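PDB 3HRA: ankyrin repeat family protein from Enterococcus faecalis, which is of unknown function but, as an ankyrin repeat protein, probably offers a surface for binding partner proteins. Local coordinates for residues Asp120-Leu125 and Val161-Glu166; Ala169-Lys174 and Thr180-Ala185. All blocks are in the same frame, centred on the assembly; numbering follows the deposited sequence.

Contact 1 of 2, residues Asp120-Leu125 and Val161-Glu166; sequences DNVKLL and VKLLME
L163 CD1 makes two of the three side-chain touches of this contact. That methyl reaches helix 119-128 where V122 and K123 leave it. L163 CD1 meets V122 CG1 at 3.5 Å, and the two side chains pass one another, pointing opposite ways. V122 turns CG1 anti to its own backbone N (chi1 175°), and this methyl is the one that meets the leucine. L163 CD1 also touches K123 CG at 3.5 Å, which is tight for two carbons. The lysine chain stands roughly perpendicular to the leucine. From there the lysine chain runs on, extended, and K123 NZ pairs with D120 OD1 at 3.6 Å in a salt bridge on its own helix.

The pair is consistent with neighbouring second helices of an ankyrin stack. They run almost parallel, 7° between the short axes, but 10.7 Å apart. No hydrogen bond joins the two segments, and only 156 Å² is buried.

One residue on, L164 adds a looser touch: L164 CD2 lies 4.3 Å from V122 CG1. L164 also packs on L144 of helix 143-149 and on I133, while V122 rests on L110 and A113 of helix 110-115.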
# COMPACT_ATOMS: atom_id res chain seq x y z
N ASP A 120 -9.54 -5.13 2.94
CA ASP A 120 -8.73 -6.29 3.27
C ASP A 120 -7.27 -5.91 3.49
O ASP A 120 -6.62 -6.42 4.40
CB ASP A 120 -8.88 -7.38 2.21
CG ASP A 120 -10.25 -8.04 2.23
OD1 ASP A 120 -10.78 -8.26 3.35
OD2 ASP A 120 -10.81 -8.32 1.14
N ASN A 121 -6.76 -4.98 2.69
CA ASN A 121 -5.41 -4.45 2.93
C ASN A 121 -5.27 -3.71 4.25
O ASN A 121 -4.27 -3.86 4.96
CB ASN A 121 -4.95 -3.55 1.77
CG ASN A 121 -4.31 -4.34 0.64
OD1 ASN A 121 -4.51 -5.54 0.54
ND2 ASN A 121 -3.54 -3.66 -0.21
N VAL A 122 -6.28 -2.91 4.59
CA VAL A 122 -6.29 -2.22 5.87
C VAL A 122 -6.18 -3.21 7.03
O VAL A 122 -5.38 -3.01 7.95
CB VAL A 122 -7.55 -1.36 6.03
CG1 VAL A 122 -7.60 -0.75 7.41
CG2 VAL A 122 -7.59 -0.30 4.92
N LYS A 123 -6.98 -4.27 6.98
CA LYS A 123 -7.00 -5.28 8.04
C LYS A 123 -5.64 -5.91 8.17
O LYS A 123 -5.12 -6.06 9.28
CB LYS A 123 -8.02 -6.37 7.73
CG LYS A 123 -9.45 -5.93 7.80
CD LYS A 123 -10.39 -7.03 7.29
CE LYS A 123 -11.84 -6.53 7.24
NZ LYS A 123 -12.67 -7.24 6.21
N LEU A 124 -5.07 -6.28 7.03
CA LEU A 124 -3.75 -6.88 6.98
C LEU A 124 -2.70 -5.99 7.64
O LEU A 124 -1.90 -6.44 8.48
CB LEU A 124 -3.38 -7.12 5.52
CG LEU A 124 -2.94 -8.50 5.06
CD1 LEU A 124 -3.81 -9.58 5.64
CD2 LEU A 124 -2.98 -8.53 3.52
N LEU A 125 -2.69 -4.71 7.27
CA LEU A 125 -1.70 -3.78 7.79
C LEU A 125 -1.92 -3.53 9.29
O LEU A 125 -0.95 -3.42 10.05
CB LEU A 125 -1.70 -2.47 7.00
CG LEU A 125 -1.26 -2.62 5.54
CD1 LEU A 125 -1.73 -1.41 4.74
CD2 LEU A 125 0.26 -2.79 5.42
N VAL A 161 -14.08 3.13 8.32
CA VAL A 161 -14.07 3.98 9.51
C VAL A 161 -14.21 3.16 10.81
O VAL A 161 -13.48 3.37 11.77
CB VAL A 161 -15.15 5.09 9.42
CG1 VAL A 161 -15.30 5.80 10.77
CG2 VAL A 161 -14.78 6.07 8.33
N LYS A 162 -15.16 2.23 10.84
CA LYS A 162 -15.37 1.39 12.02
C LYS A 162 -14.14 0.55 12.36
O LYS A 162 -13.74 0.48 13.52
CB LYS A 162 -16.58 0.47 11.81
CG LYS A 162 -16.88 -0.37 13.03
CD LYS A 162 -17.52 0.47 14.14
CE LYS A 162 -18.06 -0.43 15.24
NZ LYS A 162 -18.66 0.35 16.35
N LEU A 163 -13.57 -0.09 11.34
CA LEU A 163 -12.34 -0.87 11.45
C LEU A 163 -11.21 -0.03 12.08
O LEU A 163 -10.54 -0.48 13.01
CB LEU A 163 -11.89 -1.34 10.07
CG LEU A 163 -11.20 -2.70 9.86
CD1 LEU A 163 -10.29 -2.65 8.64
CD2 LEU A 163 -10.45 -3.19 11.10
N LEU A 164 -11.02 1.19 11.58
CA LEU A 164 -9.97 2.08 12.11
C LEU A 164 -10.22 2.46 13.57
O LEU A 164 -9.30 2.44 14.39
CB LEU A 164 -9.81 3.36 11.24
CG LEU A 164 -9.22 3.12 9.84
CD1 LEU A 164 -9.40 4.34 8.93
CD2 LEU A 164 -7.75 2.74 9.96
N MET A 165 -11.46 2.83 13.89
CA MET A 165 -11.78 3.21 15.26
C MET A 165 -11.64 2.03 16.20
O MET A 165 -11.23 2.18 17.35
CB MET A 165 -13.18 3.82 15.36
CG MET A 165 -13.35 5.09 14.53
SD MET A 165 -12.11 6.35 14.87
CE MET A 165 -12.54 6.77 16.56
N GLU A 166 -11.99 0.84 15.73
CA GLU A 166 -11.90 -0.34 16.58
C GLU A 166 -10.44 -0.71 16.84
O GLU A 166 -10.14 -1.49 17.74
CB GLU A 166 -12.65 -1.50 15.97
CG GLU A 166 -14.15 -1.44 16.21
CD GLU A 166 -14.52 -1.59 17.68
OE1 GLU A 166 -13.99 -2.50 18.35
OE2 GLU A 166 -15.36 -0.80 18.16

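Contact 2 of 2, residues Ala169-Lys174 and Thr180-Ala185; sequences ADQSIK and TAMDYA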
# COMPACT_ATOMS: atom_id res chain seq x y z
N ALA A 169 -7.65 4.20 16.21
CA ALA A 169 -7.32 5.44 15.47
C ALA A 169 -7.67 6.67 16.29
O ALA A 169 -8.72 6.73 16.93
CB ALA A 169 -8.06 5.48 14.13
N ASP A 170 -6.78 7.66 16.28
CA ASP A 170 -7.03 8.92 16.99
C ASP A 170 -7.84 9.84 16.08
O ASP A 170 -7.33 10.35 15.09
CB ASP A 170 -5.70 9.57 17.38
CG ASP A 170 -5.87 10.85 18.18
OD1 ASP A 170 -7.02 11.29 18.43
OD2 ASP A 170 -4.84 11.44 18.57
N GLN A 171 -9.11 10.05 16.40
CA GLN A 171 -9.95 10.88 15.56
C GLN A 171 -9.83 12.38 15.82
O GLN A 171 -10.42 13.20 15.10
CB GLN A 171 -11.42 10.45 15.64
CG GLN A 171 -12.12 10.84 16.94
CD GLN A 171 -13.63 10.72 16.84
OE1 GLN A 171 -14.25 11.30 15.94
NE2 GLN A 171 -14.22 9.97 17.77
N SER A 172 -9.05 12.75 16.84
CA SER A 172 -8.88 14.16 17.20
C SER A 172 -7.81 14.84 16.34
O SER A 172 -7.68 16.08 16.36
CB SER A 172 -8.59 14.30 18.70
OG SER A 172 -7.25 13.93 19.01
N ILE A 173 -7.06 14.05 15.58
CA ILE A 173 -5.99 14.61 14.75
C ILE A 173 -6.52 15.56 13.68
O ILE A 173 -7.46 15.23 12.97
CB ILE A 173 -5.14 13.49 14.09
CG1 ILE A 173 -4.43 12.68 15.18
CG2 ILE A 173 -4.12 14.09 13.11
CD1 ILE A 173 -3.75 11.38 14.70
N LYS A 174 -5.91 16.74 13.57
CA LYS A 174 -6.29 17.73 12.56
C LYS A 174 -5.32 17.71 11.39
O LYS A 174 -4.10 17.60 11.57
CB LYS A 174 -6.34 19.14 13.17
CG LYS A 174 -7.47 19.34 14.20
CD LYS A 174 -7.37 20.69 14.91
CE LYS A 174 -8.53 20.88 15.89
NZ LYS A 174 -8.34 22.08 16.76
N THR A 180 -10.81 17.87 11.42
CA THR A 180 -10.79 16.49 11.85
C THR A 180 -11.74 15.65 10.98
O THR A 180 -12.53 16.18 10.20
CB THR A 180 -11.24 16.32 13.32
OG1 THR A 180 -12.61 16.72 13.45
CG2 THR A 180 -10.35 17.14 14.27
N ALA A 181 -11.67 14.34 11.16
CA ALA A 181 -12.60 13.43 10.48
C ALA A 181 -14.07 13.77 10.80
O ALA A 181 -14.93 13.76 9.91
CB ALA A 181 -12.27 12.00 10.87
N MET A 182 -14.37 14.07 12.05
CA MET A 182 -15.72 14.46 12.45
C MET A 182 -16.17 15.71 11.70
O MET A 182 -17.32 15.81 11.27
CB MET A 182 -15.75 14.71 13.96
CG MET A 182 -17.13 14.78 14.57
SD MET A 182 -17.07 14.81 16.38
CE MET A 182 -16.73 13.10 16.78
N ASP A 183 -15.26 16.67 11.55
CA ASP A 183 -15.53 17.91 10.80
C ASP A 183 -15.96 17.61 9.38
O ASP A 183 -16.96 18.15 8.90
CB ASP A 183 -14.29 18.82 10.78
CG ASP A 183 -14.01 19.47 12.12
OD1 ASP A 183 -14.98 19.68 12.89
OD2 ASP A 183 -12.82 19.76 12.40
N TYR A 184 -15.21 16.74 8.69
CA TYR A 184 -15.51 16.42 7.30
C TYR A 184 -16.85 15.69 7.16
O TYR A 184 -17.64 16.02 6.28
CB TYR A 184 -14.39 15.58 6.66
CG TYR A 184 -13.16 16.39 6.30
CD1 TYR A 184 -13.18 17.29 5.24
CD2 TYR A 184 -11.97 16.24 7.01
CE1 TYR A 184 -12.06 18.03 4.90
CE2 TYR A 184 -10.82 16.98 6.66
CZ TYR A 184 -10.89 17.87 5.61
OH TYR A 184 -9.78 18.61 5.27
N ALA A 185 -17.09 14.70 8.01
CA ALA A 185 -18.33 13.94 7.93
C ALA A 185 -19.53 14.85 8.13
O ALA A 185 -20.53 14.76 7.42
CB ALA A 185 -18.34 12.81 8.96
O HOH W 1 -9.37 13.34 12.60
O HOH W 2 -13.02 13.27 14.47
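Q171 leaves its backbone with CG tucked over the main chain, flanked by its own N and C (chi1 74°). Its chain stretches out from there, which brings the amide up to M182. M182 swings CG to the far side from its own N (chi1 -165°) and bends at its last torsion, and M182 CE comes to 3.2 Å from Q171 OE1. This is a close touch, not a hydrogen bond. T180 CG2 packs 3.6 Å from K174 CG, with the carbonyl oxygens of S172 and I173 also close by.

No direct hydrogen bond crosses between the segments. Two waters do the polar work. One donates to Q171 O and I173 O and accepts from A181 N at 2.9 Å. The other donates to Q171 O and Q171 OE1 and accepts from M182 N. Q171 O therefore takes a bond from both waters, and two N-H groups of the first helical turn are satisfied through them.

Each segment also braces itself. T180 is the N-cap of helix 181-188 and forms a capping box with D183: T180 N donates to D183 OD2 at 2.9 Å, nearly straight at 171°, and D183 N donates back to T180 OG1 at 3.3 Å. In the loop, D170 OD1 accepts from S172 N in an Asx turn and from S172 OG at 2.7 Å.

The loop leads from helix 155-166 to helix 181-188, as the connections between repeats do in ankyrin proteins. Q171 NE2 bonds to L197 O and to the C-terminal N201 OXT. Q171 and A181 both pack on L144 of helix 143-149, and A181 and M182 lie against L197 of helix 191-198.

In the fold
Contact 1 closes before contact 2 opens along the chain, and their centres are 16 Å apart on the same side of the chain's centre. Helix 155-166 supplies one half of contact 1, and the loop that follows it supplies one half of contact 2, before helix 181-188 begins. The two meet directly: L164 O probably accepts a hydrogen bond from A169 N, and M165 CE packs 3.8 Å from Q171 NE2. Contact 1 joins two helices along the stack, whereas contact 2 joins the connecting loop to the start of the next helix, through waters and side-chain packing. Both lie in the later part of the chain, where the only regular secondary structure is helix.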